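Local coordinates for protein hydrolase (Thermococcus thioreducens, PDB 6IAH) that acts as a magnesium-binding phosphatase of the haloacid dehalogenase superfamily with diverse substrate specificity, possibly including phosphoglycolate, at residues I3-D8 with V195-T200; L146-G151 with E169-R174. All coordinates share one frame; numbering follows the deposited sequence.

Contact 1: residues I3-D8 with V195-T200. With MG (magnesium ion), chain B.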
loop_
_atom_site.group_PDB
_atom_site.type_symbol
_atom_site.label_atom_id
_atom_site.label_comp_id
_atom_site.label_asym_id
_atom_site.label_seq_id
_atom_site.Cartn_x
_atom_site.Cartn_y
_atom_site.Cartn_z
ATOM N N ILE A 3 -8.003 -3.189 -18.959
ATOM C CA ILE A 3 -6.743 -3.432 -18.261
ATOM C C ILE A 3 -6.843 -2.638 -16.915
ATOM O O ILE A 3 -6.910 -1.421 -16.891
ATOM C CB ILE A 3 -5.534 -3.016 -19.075
ATOM C CG1 ILE A 3 -5.487 -3.761 -20.435
ATOM C CG2 ILE A 3 -4.249 -3.221 -18.298
ATOM C CD1 ILE A 3 -4.425 -3.265 -21.358
ATOM N N VAL A 4 -6.852 -3.380 -15.821
ATOM C CA VAL A 4 -6.987 -2.864 -14.469
ATOM C C VAL A 4 -5.688 -3.097 -13.741
ATOM O O VAL A 4 -5.115 -4.182 -13.831
ATOM C CB VAL A 4 -8.134 -3.480 -13.758
ATOM C CG1 VAL A 4 -8.440 -2.716 -12.461
ATOM C CG2 VAL A 4 -9.390 -3.403 -14.641
ATOM N N PHE A 5 -5.245 -2.077 -13.038
ATOM C CA PHE A 5 -3.928 -2.115 -12.357
ATOM C C PHE A 5 -4.107 -1.954 -10.833
ATOM O O PHE A 5 -4.973 -1.213 -10.317
ATOM C CB PHE A 5 -3.036 -0.938 -12.799
ATOM C CG PHE A 5 -2.946 -0.725 -14.261
ATOM C CD1 PHE A 5 -1.990 -1.405 -15.004
ATOM C CD2 PHE A 5 -3.772 0.242 -14.896
ATOM C CE1 PHE A 5 -1.885 -1.184 -16.363
ATOM C CE2 PHE A 5 -3.670 0.466 -16.253
ATOM C CZ PHE A 5 -2.695 -0.242 -16.991
ATOM N N ASP A 6 -3.249 -2.647 -10.111
ATOM C CA ASP A 6 -2.802 -2.226 -8.788
ATOM C C ASP A 6 -1.889 -1.007 -8.990
ATOM O O ASP A 6 -1.340 -0.806 -10.077
ATOM C CB ASP A 6 -2.024 -3.389 -8.121
ATOM C CG ASP A 6 -1.534 -3.071 -6.686
ATOM O OD1 ASP A 6 -2.243 -2.421 -5.893
ATOM O OD2 ASP A 6 -0.406 -3.496 -6.377
ATOM N N VAL A 7 -1.716 -0.202 -7.949
ATOM C CA VAL A 7 -0.809 0.937 -8.013
ATOM C C VAL A 7 0.536 0.533 -7.428
ATOM O O VAL A 7 1.520 0.510 -8.152
ATOM C CB VAL A 7 -1.393 2.144 -7.311
ATOM C CG1 VAL A 7 -0.443 3.323 -7.299
ATOM C CG2 VAL A 7 -2.682 2.549 -7.968
ATOM N N ASP A 8 0.580 0.200 -6.157
ATOM C CA ASP A 8 1.894 0.042 -5.452
ATOM C C ASP A 8 2.576 -1.266 -5.840
ATOM O O ASP A 8 2.019 -2.326 -5.640
ATOM C CB ASP A 8 1.682 0.089 -3.919
ATOM C CG ASP A 8 1.217 1.490 -3.395
ATOM O OD1 ASP A 8 1.103 2.487 -4.153
ATOM O OD2 ASP A 8 0.985 1.605 -2.164
ATOM N N VAL A 195 -8.210 -7.943 -17.739
ATOM C CA VAL A 195 -7.104 -8.445 -16.963
ATOM C C VAL A 195 -6.781 -7.479 -15.795
ATOM O O VAL A 195 -6.920 -6.251 -15.951
ATOM C CB VAL A 195 -5.870 -8.664 -17.858
ATOM C CG1 VAL A 195 -5.434 -7.398 -18.586
ATOM C CG2 VAL A 195 -4.696 -9.294 -17.081
ATOM N N TYR A 196 -6.343 -8.056 -14.658
ATOM C CA TYR A 196 -5.848 -7.306 -13.525
ATOM C C TYR A 196 -4.367 -7.554 -13.449
ATOM O O TYR A 196 -3.963 -8.692 -13.470
ATOM C CB TYR A 196 -6.500 -7.733 -12.209
ATOM C CG TYR A 196 -6.197 -6.793 -11.064
ATOM C CD1 TYR A 196 -6.802 -5.535 -10.974
ATOM C CD2 TYR A 196 -5.263 -7.126 -10.072
ATOM C CE1 TYR A 196 -6.486 -4.661 -9.930
ATOM C CE2 TYR A 196 -4.962 -6.269 -9.013
ATOM C CZ TYR A 196 -5.551 -5.033 -8.948
ATOM O OH TYR A 196 -5.217 -4.166 -7.915
ATOM N N ILE A 197 -3.597 -6.481 -13.287
ATOM C CA ILE A 197 -2.101 -6.542 -13.118
ATOM C C ILE A 197 -1.746 -6.235 -11.672
ATOM O O ILE A 197 -1.991 -5.109 -11.225
ATOM C CB ILE A 197 -1.408 -5.507 -14.019
ATOM C CG1 ILE A 197 -2.014 -5.429 -15.429
ATOM C CG2 ILE A 197 0.114 -5.739 -14.020
ATOM C CD1 ILE A 197 -2.159 -6.742 -16.134
ATOM N N GLY A 198 -1.191 -7.245 -10.947
ATOM C CA GLY A 198 -0.846 -7.150 -9.536
ATOM C C GLY A 198 0.644 -7.490 -9.373
ATOM O O GLY A 198 1.275 -7.886 -10.327
ATOM N N ASP A 199 1.142 -7.239 -8.181
ATOM C CA ASP A 199 2.518 -7.648 -7.759
ATOM C C ASP A 199 2.505 -8.662 -6.583
ATOM O O ASP A 199 3.517 -9.174 -6.259
ATOM C CB ASP A 199 3.332 -6.408 -7.434
ATOM C CG ASP A 199 2.849 -5.667 -6.198
ATOM O OD1 ASP A 199 1.648 -5.267 -6.079
ATOM O OD2 ASP A 199 3.688 -5.434 -5.308
ATOM N N THR A 200 1.366 -8.942 -5.946
ATOM C CA THR A 200 1.378 -9.799 -4.761
ATOM C C THR A 200 0.407 -10.939 -4.863
ATOM O O THR A 200 -0.489 -10.910 -5.682
ATOM C CB THR A 200 1.066 -9.033 -3.459
ATOM O OG1 THR A 200 -0.289 -8.550 -3.472
ATOM C CG2 THR A 200 2.061 -7.967 -3.220
HETATM MG MG MG B . 0.748 -3.878 -4.896
HETATM O O HOH W 1 -0.249 -2.679 -3.644
HETATM O O HOH W 2 2.229 -4.096 -3.581
HETATM O O HOH W 3 -0.418 -5.546 -4.341
#
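The Y196 ring receives V4 CG1 at its edge, near the ring plane and 3.6 Å from CD1, while the backbone from F5 C to D6 N passes it obliquely. With CG anti to the backbone N (chi1 -169°), the Y196 ring reaches along strand 3-5 until Y196 OH lies 3.2 Å from D6 CA; the hydroxyl bonds to V149 O and K179 NZ, and K179 also forms a salt bridge with D6 OD1. The carboxylates of D6 and D199 stand with planes 12° apart, D6 OD2 and D199 OD1 only 2.7 Å apart because both bind one magnesium ion. D6 OD2 sits 1.9 Å and D199 OD1 2.0 Å from the metal; D8 O and three waters complete six ligands. D6 and D8 match the DxDx(T/V) pattern of HAD motif I; D199 follows strand 194-198. The strands pair in parallel: V4 N to V195 O, I197 N to V4 O, and D6 N to I197 O. I3 lies beside V195, and F5 CD1 is 4.0 Å from I197 CG1, on the face packed by V229 and F232 of helix 229-239. On the Y196 face, helix 201-213 contributes F206, edge-to-face with the tyrosine, and V207; strands 145-149 and 218-221 flank the pair.

Contact 2: residues L146-G151 with E169-R174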
loop_
_atom_site.group_PDB
_atom_site.type_symbol
_atom_site.label_atom_id
_atom_site.label_comp_id
_atom_site.label_asym_id
_atom_site.label_seq_id
_atom_site.Cartn_x
_atom_site.Cartn_y
_atom_site.Cartn_z
ATOM N N LEU A 146 -9.211 1.536 -19.125
ATOM C CA LEU A 146 -8.186 1.439 -18.082
ATOM C C LEU A 146 -8.840 1.771 -16.727
ATOM O O LEU A 146 -9.732 2.625 -16.623
ATOM C CB LEU A 146 -7.025 2.370 -18.348
ATOM C CG LEU A 146 -6.289 2.291 -19.670
ATOM C CD1 LEU A 146 -5.149 3.328 -19.599
ATOM C CD2 LEU A 146 -5.750 0.892 -19.902
ATOM N N GLY A 147 -8.400 1.063 -15.697
ATOM C CA GLY A 147 -8.859 1.290 -14.372
ATOM C C GLY A 147 -7.879 0.930 -13.329
ATOM O O GLY A 147 -6.830 0.306 -13.639
ATOM N N VAL A 148 -8.155 1.328 -12.089
ATOM C CA VAL A 148 -7.284 0.853 -10.962
ATOM C C VAL A 148 -8.122 0.363 -9.818
ATOM O O VAL A 148 -9.240 0.856 -9.588
ATOM C CB VAL A 148 -6.242 1.901 -10.430
ATOM C CG1 VAL A 148 -5.405 2.507 -11.543
ATOM C CG2 VAL A 148 -6.855 2.955 -9.534
ATOM N N VAL A 149 -7.606 -0.620 -9.092
ATOM C CA VAL A 149 -8.203 -0.986 -7.790
ATOM C C VAL A 149 -7.060 -0.882 -6.858
ATOM O O VAL A 149 -6.089 -1.612 -7.040
ATOM C CB VAL A 149 -8.814 -2.403 -7.777
ATOM C CG1 VAL A 149 -9.302 -2.772 -6.392
ATOM C CG2 VAL A 149 -9.936 -2.548 -8.815
ATOM N N THR A 150 -7.179 -0.053 -5.829
ATOM C CA THR A 150 -6.011 0.207 -4.966
ATOM C C THR A 150 -6.441 0.341 -3.513
ATOM O O THR A 150 -7.510 0.826 -3.221
ATOM C CB THR A 150 -5.230 1.441 -5.475
ATOM O OG1 THR A 150 -4.052 1.699 -4.681
ATOM C CG2 THR A 150 -6.051 2.649 -5.509
ATOM N N GLY A 151 -5.556 -0.027 -2.598
ATOM C CA GLY A 151 -5.739 0.250 -1.175
ATOM C C GLY A 151 -5.521 1.717 -0.812
ATOM O O GLY A 151 -5.835 2.119 0.316
ATOM N N GLU A 169 -9.682 7.886 -14.583
ATOM C CA GLU A 169 -11.107 8.168 -14.371
ATOM C C GLU A 169 -11.880 7.045 -13.734
ATOM O O GLU A 169 -12.883 7.283 -13.053
ATOM C CB GLU A 169 -11.730 8.601 -15.693
ATOM C CG GLU A 169 -11.079 9.916 -16.189
ATOM C CD GLU A 169 -10.914 11.006 -15.079
ATOM O OE1 GLU A 169 -11.909 11.357 -14.365
ATOM O OE2 GLU A 169 -9.775 11.499 -14.888
ATOM N N ASN A 170 -11.406 5.815 -13.899
ATOM C CA ASN A 170 -12.060 4.636 -13.337
ATOM C C ASN A 170 -11.149 4.096 -12.235
ATOM O O ASN A 170 -10.110 3.514 -12.538
ATOM C CB ASN A 170 -12.223 3.608 -14.443
ATOM C CG ASN A 170 -12.936 4.154 -15.668
ATOM O OD1 ASN A 170 -13.942 4.819 -15.549
ATOM N ND2 ASN A 170 -12.412 3.848 -16.851
ATOM N N ALA A 171 -11.485 4.335 -10.961
ATOM C CA ALA A 171 -10.617 3.968 -9.877
ATOM C C ALA A 171 -11.490 3.498 -8.716
ATOM O O ALA A 171 -12.513 4.132 -8.433
ATOM C CB ALA A 171 -9.790 5.160 -9.462
ATOM N N VAL A 172 -11.107 2.385 -8.091
ATOM C CA VAL A 172 -11.696 1.939 -6.811
ATOM C C VAL A 172 -10.623 2.098 -5.762
ATOM O O VAL A 172 -9.534 1.532 -5.918
ATOM C CB VAL A 172 -12.142 0.488 -6.909
ATOM C CG1 VAL A 172 -12.680 -0.024 -5.603
ATOM C CG2 VAL A 172 -13.262 0.396 -7.965
ATOM N N THR A 173 -10.935 2.852 -4.698
ATOM C CA THR A 173 -9.991 3.168 -3.608
ATOM C C THR A 173 -10.612 2.625 -2.337
ATOM O O THR A 173 -11.753 2.118 -2.335
ATOM C CB THR A 173 -9.733 4.693 -3.444
ATOM O OG1 THR A 173 -10.993 5.372 -3.385
ATOM C CG2 THR A 173 -8.990 5.212 -4.622
ATOM N N ARG A 174 -9.859 2.705 -1.268
ATOM C CA ARG A 174 -10.263 2.057 -0.017
ATOM C C ARG A 174 -11.532 2.597 0.654
ATOM O O ARG A 174 -12.066 1.936 1.502
ATOM C CB ARG A 174 -9.101 2.015 0.944
ATOM C CG ARG A 174 -8.751 3.356 1.559
ATOM C CD ARG A 174 -7.979 3.166 2.847
ATOM N NE ARG A 174 -7.397 4.424 3.325
ATOM C CZ ARG A 174 -6.135 4.827 3.120
ATOM N NH1 ARG A 174 -5.244 4.126 2.368
ATOM N NH2 ARG A 174 -5.758 5.994 3.637
HETATM O O HOH W 4 -8.945 5.019 -15.685
#
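L146-G151 and N170-R174 run parallel, their directions 7° apart, in a ladder that alternates from V148 N to N170 O, through V172 N to V148 O, to T150 N and V172 O at 2.8 Å. N170 extends it: ND2 gives L146 O a 3.0 Å hydrogen bond close to its own amide plane, while water 4 donates to the same oxygen and accepts from N170 N. Cut back to an alanine, N170 would probably leave L146 O without its amide donor, with the water as its remaining partner across this pair. The two strands belong to a beta-alpha-beta unit, 145-149 and 171-172 joined through helix 154-164. M157 of that helix touches V148, T150 and T173; on this face V148 CG2 meets A171 CB at 3.7 Å. V149 and V172 pack on L188 of helix 183-189 instead. T150, where HAD phosphatases usually carry their motif II serine or threonine, turns OG1 to R152 N and sets CG2 4.0 Å from T173 CG2. R174, extended from CG to NE, passes alongside G151 O and returns NH1 to G151 O at 2.9 Å, the oxygen lying 18° out of the guanidinium plane; NH1 also forms a salt bridge with E156.

The chain starts in strand 2-5 and the metal-binding loop after it, then runs through the helices from 17 to 110 before coming back to the sheet at strand 145-149. Helix 154-164 follows, and contact 2 closes the short loop of this crossover when strand 171-172 takes the edge position. Only after helix 183-189 does strand 194-198 close the far longer loop of contact 1, within which contact 2 is nested. Strand 2-5 lies between strands 145-149 and 194-198, so it joins the two contacts, whose centres are about 10 Å apart: F5 N probably donates to G147 O at 2.9 Å. Four of the five parallel strands are thereby tied together.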